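Local coordinates for protein hydrogenase maturation factor (Thermoanaerobacter tengcongensis, PDB 3VTI) that acts in the maturation of [NiFe]-hydrogenases, where it is S-carbamoylated by HypF and probably carries out the ATP-dependent dehydration that yields the nitrile group, at residues E21-D35 and G56-P68. Numbering follows the deposited sequence.
Sequences EDAALLFGNITLTTD and GTVNDASMRGAKP. With MG (magnesium ion), chain K.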
loop_
_atom_site.group_PDB
_atom_site.type_symbol
_atom_site.label_atom_id
_atom_site.label_comp_id
_atom_site.label_asym_id
_atom_site.label_seq_id
_atom_site.Cartn_x
_atom_site.Cartn_y
_atom_site.Cartn_z
ATOM N N GLU C 21 14.423 17.083 -8.298
ATOM C CA GLU C 21 15.248 16.154 -9.074
ATOM C C GLU C 21 14.734 14.721 -8.965
ATOM O O GLU C 21 13.974 14.402 -8.054
ATOM C CB GLU C 21 16.701 16.200 -8.595
ATOM C CG GLU C 21 17.369 17.580 -8.595
ATOM C CD GLU C 21 17.812 18.043 -9.972
ATOM O OE1 GLU C 21 17.605 17.308 -10.960
ATOM O OE2 GLU C 21 18.373 19.157 -10.075
ATOM N N ASP C 22 15.156 13.871 -9.903
ATOM C CA ASP C 22 14.913 12.427 -9.858
ATOM C C ASP C 22 15.609 11.796 -8.658
ATOM O O ASP C 22 15.197 10.749 -8.171
ATOM C CB ASP C 22 15.448 11.750 -11.126
ATOM C CG ASP C 22 14.558 11.963 -12.334
ATOM O OD1 ASP C 22 13.581 11.187 -12.491
ATOM O OD2 ASP C 22 14.844 12.892 -13.126
ATOM N N ALA C 23 16.684 12.429 -8.204
ATOM C CA ALA C 23 17.427 11.951 -7.050
ATOM C C ALA C 23 18.140 13.115 -6.366
ATOM O O ALA C 23 18.548 14.070 -7.026
ATOM C CB ALA C 23 18.419 10.881 -7.475
ATOM N N ALA C 24 18.274 13.046 -5.046
ATOM C CA ALA C 24 19.103 14.012 -4.323
ATOM C C ALA C 24 20.574 13.699 -4.573
ATOM O O ALA C 24 20.953 12.534 -4.651
ATOM C CB ALA C 24 18.806 13.958 -2.836
ATOM N N LEU C 25 21.402 14.730 -4.701
ATOM C CA LEU C 25 22.843 14.531 -4.804
ATOM C C LEU C 25 23.523 14.895 -3.495
ATOM O O LEU C 25 23.581 16.063 -3.119
ATOM C CB LEU C 25 23.433 15.335 -5.971
ATOM C CG LEU C 25 24.960 15.283 -6.136
ATOM C CD1 LEU C 25 25.414 13.884 -6.552
ATOM C CD2 LEU C 25 25.442 16.333 -7.130
ATOM N N LEU C 26 24.043 13.889 -2.804
ATOM C CA LEU C 26 24.627 14.109 -1.482
ATOM C C LEU C 26 26.132 13.953 -1.501
ATOM O O LEU C 26 26.671 13.096 -2.212
ATOM C CB LEU C 26 24.014 13.164 -0.446
ATOM C CG LEU C 26 22.503 12.916 -0.503
ATOM C CD1 LEU C 26 22.158 11.700 0.338
ATOM C CD2 LEU C 26 21.702 14.122 -0.071
ATOM N N PHE C 27 26.796 14.797 -0.710
ATOM C CA PHE C 27 28.261 14.831 -0.565
ATOM C C PHE C 27 28.953 15.175 -1.875
ATOM O O PHE C 27 30.189 15.216 -1.948
ATOM C CB PHE C 27 28.811 13.525 0.032
ATOM C CG PHE C 27 28.030 13.014 1.224
ATOM C CD1 PHE C 27 27.323 11.815 1.143
ATOM C CD2 PHE C 27 28.001 13.729 2.422
ATOM C CE1 PHE C 27 26.613 11.325 2.242
ATOM C CE2 PHE C 27 27.283 13.251 3.524
ATOM C CZ PHE C 27 26.585 12.046 3.430
ATOM N N GLY C 28 28.148 15.440 -2.902
ATOM C CA GLY C 28 28.664 15.852 -4.199
ATOM C C GLY C 28 28.826 14.712 -5.181
ATOM O O GLY C 28 28.837 14.941 -6.391
ATOM N N ASN C 29 28.935 13.485 -4.674
ATOM C CA ASN C 29 29.220 12.330 -5.525
ATOM C C ASN C 29 28.245 11.163 -5.397
ATOM O O ASN C 29 28.226 10.278 -6.252
ATOM C CB ASN C 29 30.648 11.833 -5.286
ATOM C CG ASN C 29 30.810 11.170 -3.942
ATOM O OD1 ASN C 29 30.261 11.624 -2.942
ATOM N ND2 ASN C 29 31.571 10.086 -3.910
ATOM N N ILE C 30 27.448 11.139 -4.335
ATOM C CA ILE C 30 26.452 10.080 -4.221
ATOM C C ILE C 30 25.011 10.589 -4.310
ATOM O O ILE C 30 24.672 11.704 -3.892
ATOM C CB ILE C 30 26.666 9.105 -3.001
ATOM C CG1 ILE C 30 26.254 9.742 -1.676
ATOM C CG2 ILE C 30 28.091 8.533 -2.966
ATOM C CD1 ILE C 30 24.820 9.463 -1.308
ATOM N N THR C 31 24.176 9.725 -4.859
ATOM C CA THR C 31 22.830 10.058 -5.187
ATOM C C THR C 31 21.855 9.178 -4.379
ATOM O O THR C 31 22.205 8.060 -3.981
ATOM C CB THR C 31 22.645 9.928 -6.705
ATOM O OG1 THR C 31 21.510 10.693 -7.104
ATOM C CG2 THR C 31 22.482 8.469 -7.142
ATOM N N LEU C 32 20.654 9.702 -4.112
ATOM C CA LEU C 32 19.637 9.003 -3.296
ATOM C C LEU C 32 18.209 9.253 -3.775
ATOM O O LEU C 32 17.779 10.408 -3.904
ATOM C CB LEU C 32 19.755 9.394 -1.820
ATOM C CG LEU C 32 18.732 8.843 -0.824
ATOM C CD1 LEU C 32 18.855 7.321 -0.650
ATOM C CD2 LEU C 32 18.885 9.566 0.504
ATOM N N THR C 33 17.484 8.164 -4.020
ATOM C CA THR C 33 16.122 8.231 -4.520
ATOM C C THR C 33 15.214 7.274 -3.759
ATOM O O THR C 33 15.691 6.351 -3.084
ATOM C CB THR C 33 16.069 7.905 -6.030
ATOM O OG1 THR C 33 14.722 8.021 -6.512
ATOM C CG2 THR C 33 16.594 6.494 -6.302
ATOM N N THR C 34 13.907 7.497 -3.854
ATOM C CA THR C 34 12.940 6.539 -3.349
ATOM C C THR C 34 11.683 6.553 -4.202
ATOM O O THR C 34 11.305 7.591 -4.715
ATOM C CB THR C 34 12.588 6.770 -1.859
ATOM O OG1 THR C 34 11.769 5.685 -1.397
ATOM C CG2 THR C 34 11.845 8.092 -1.656
ATOM N N ASP C 35 11.054 5.395 -4.356
ATOM C CA ASP C 35 9.774 5.301 -5.044
ATOM C C ASP C 35 8.926 4.145 -4.519
ATOM O O ASP C 35 9.438 3.081 -4.191
ATOM C CB ASP C 35 9.977 5.152 -6.550
ATOM C CG ASP C 35 8.811 5.703 -7.350
ATOM O OD1 ASP C 35 7.900 6.286 -6.740
ATOM O OD2 ASP C 35 8.807 5.573 -8.593
ATOM N N GLY C 56 12.722 0.927 -11.807
ATOM C CA GLY C 56 12.345 2.319 -11.594
ATOM C C GLY C 56 13.314 3.077 -10.715
ATOM O O GLY C 56 13.646 4.225 -10.981
ATOM N N THR C 57 13.763 2.425 -9.655
ATOM C CA THR C 57 14.702 3.031 -8.728
ATOM C C THR C 57 16.137 2.989 -9.246
ATOM O O THR C 57 16.921 3.904 -8.982
ATOM C CB THR C 57 14.592 2.377 -7.363
ATOM O OG1 THR C 57 13.338 2.755 -6.781
ATOM C CG2 THR C 57 15.730 2.814 -6.455
ATOM N N VAL C 58 16.477 1.942 -9.994
ATOM C CA VAL C 58 17.768 1.885 -10.659
ATOM C C VAL C 58 17.843 3.056 -11.638
ATOM O O VAL C 58 18.842 3.774 -11.698
ATOM C CB VAL C 58 17.972 0.519 -11.381
ATOM C CG1 VAL C 58 19.098 0.597 -12.440
ATOM C CG2 VAL C 58 18.233 -0.602 -10.359
ATOM N N ASN C 59 16.756 3.269 -12.371
ATOM C CA ASN C 59 16.673 4.354 -13.329
ATOM C C ASN C 59 16.785 5.722 -12.665
ATOM O O ASN C 59 17.640 6.540 -13.050
ATOM C CB ASN C 59 15.411 4.220 -14.180
ATOM C CG ASN C 59 15.437 2.960 -15.058
ATOM O OD1 ASN C 59 16.509 2.382 -15.310
ATOM N ND2 ASN C 59 14.261 2.532 -15.525
ATOM N N ASP C 60 15.948 5.950 -11.647
ATOM C CA ASP C 60 15.934 7.211 -10.915
ATOM C C ASP C 60 17.318 7.514 -10.333
ATOM O O ASP C 60 17.742 8.664 -10.317
ATOM C CB ASP C 60 14.875 7.190 -9.802
ATOM C CG ASP C 60 13.455 7.460 -10.311
ATOM O OD1 ASP C 60 13.229 8.442 -11.053
ATOM O OD2 ASP C 60 12.532 6.702 -9.919
ATOM N N ALA C 61 18.023 6.474 -9.881
ATOM C CA ALA C 61 19.337 6.624 -9.264
ATOM C C ALA C 61 20.453 6.935 -10.275
ATOM O O ALA C 61 21.574 7.291 -9.879
ATOM C CB ALA C 61 19.686 5.389 -8.448
ATOM N N SER C 62 20.139 6.806 -11.569
ATOM C CA SER C 62 21.102 7.053 -12.637
ATOM C C SER C 62 20.863 8.408 -13.285
ATOM O O SER C 62 21.787 8.995 -13.858
ATOM C CB SER C 62 21.021 5.959 -13.709
ATOM O OG SER C 62 21.150 4.647 -13.177
ATOM N N MET C 63 19.630 8.905 -13.183
ATOM C CA MET C 63 19.190 10.123 -13.887
ATOM C C MET C 63 20.003 11.375 -13.562
ATOM O O MET C 63 19.810 12.436 -14.162
ATOM C CB MET C 63 17.714 10.400 -13.619
ATOM C CG MET C 63 16.807 9.326 -14.129
ATOM S SD MET C 63 16.909 9.166 -15.907
ATOM C CE MET C 63 16.383 7.470 -16.119
ATOM N N ARG C 64 20.914 11.239 -12.614
ATOM C CA ARG C 64 21.723 12.343 -12.171
ATOM C C ARG C 64 23.129 12.232 -12.772
ATOM O O ARG C 64 23.993 13.057 -12.504
ATOM C CB ARG C 64 21.739 12.348 -10.639
ATOM C CG ARG C 64 21.825 13.702 -10.014
ATOM C CD ARG C 64 20.633 14.617 -10.344
ATOM N NE ARG C 64 21.044 16.002 -10.118
ATOM C CZ ARG C 64 20.938 16.637 -8.956
ATOM N NH1 ARG C 64 20.385 16.031 -7.910
ATOM N NH2 ARG C 64 21.363 17.894 -8.840
ATOM N N GLY C 65 23.327 11.226 -13.627
ATOM C CA GLY C 65 24.641 10.940 -14.232
ATOM C C GLY C 65 25.451 9.991 -13.365
ATOM O O GLY C 65 26.633 10.240 -13.061
ATOM N N ALA C 66 24.810 8.895 -12.964
ATOM C CA ALA C 66 25.350 8.047 -11.915
ATOM C C ALA C 66 25.204 6.561 -12.194
ATOM O O ALA C 66 24.292 6.133 -12.908
ATOM C CB ALA C 66 24.715 8.404 -10.575
ATOM N N LYS C 67 26.142 5.797 -11.639
ATOM C CA LYS C 67 26.072 4.349 -11.592
ATOM C C LYS C 67 25.334 3.954 -10.311
ATOM O O LYS C 67 25.827 4.215 -9.210
ATOM C CB LYS C 67 27.483 3.762 -11.587
ATOM C CG LYS C 67 27.538 2.254 -11.391
ATOM C CD LYS C 67 28.924 1.696 -11.683
ATOM C CE LYS C 67 28.880 0.171 -11.761
ATOM N NZ LYS C 67 27.711 -0.311 -12.571
ATOM N N PRO C 68 24.149 3.334 -10.439
ATOM C CA PRO C 68 23.467 2.871 -9.236
ATOM C C PRO C 68 24.152 1.623 -8.697
ATOM O O PRO C 68 24.610 0.800 -9.486
ATOM C CB PRO C 68 22.055 2.550 -9.738
ATOM C CG PRO C 68 22.234 2.192 -11.158
ATOM C CD PRO C 68 23.398 3.004 -11.665
HETATM MG MG MG K . 12.112 9.538 -12.371
HETATM O O HOH W 1 20.004 17.371 -5.415
HETATM O O HOH W 2 13.280 5.497 -6.926
HETATM O O HOH W 3 11.550 11.028 -10.581
#
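Thr57 lies against Thr33 through methyl groups, CG2 to CG2 at 3.8 Å. Its OG1 turns to a water that also meets Thr33 OG1 and, weakly, Asp60 OD2; Thr124 is a further partner of this hydroxyl. One turn on, Asp60 sets CB against Thr33 OG1. Asp60 OD1 binds magnesium at 2.0 Å. Asp22 OD1 binds the same ion at 2.2 Å, while Asp22 OD2 forms a salt bridge with Arg198. The two aspartates are nearly coplanar, and the metal probably offsets their repulsion. A water and Asp199, from the AIR synthase-related C-terminal domain, add further ligands. The segments belong to the PurM-like N-terminal domain: helix 49-60 packs on one face of the sheet at strand 30-37, and the axes of residues 56-60 and 30-35 run roughly antiparallel (148°). The second subunit packs on the other face, at Leu32 and Thr34. Ala61 CB touches Thr33 CG2. Met63 CB rests on Asp22 CB at 3.6 Å. Arg64 is the residue most buried by the other segment. Its guanidinium is sandwiched between Glu21 and Leu25 CB. The Glu21 carboxylate stacks 10° from parallel, with CD over the centre. Glu21 OE2 and Arg64 NH2 (3.5 Å) thus pair by charge alone; Ser137 hydrogen-bonds to OE2. At the edge, Arg64 NH1 donates to Ala23 O at 2.8 Å in a bent bond (132°), and to a water shared with Leu25 N. Ala66 CB then meets Thr31 CG2 at 4.1 Å.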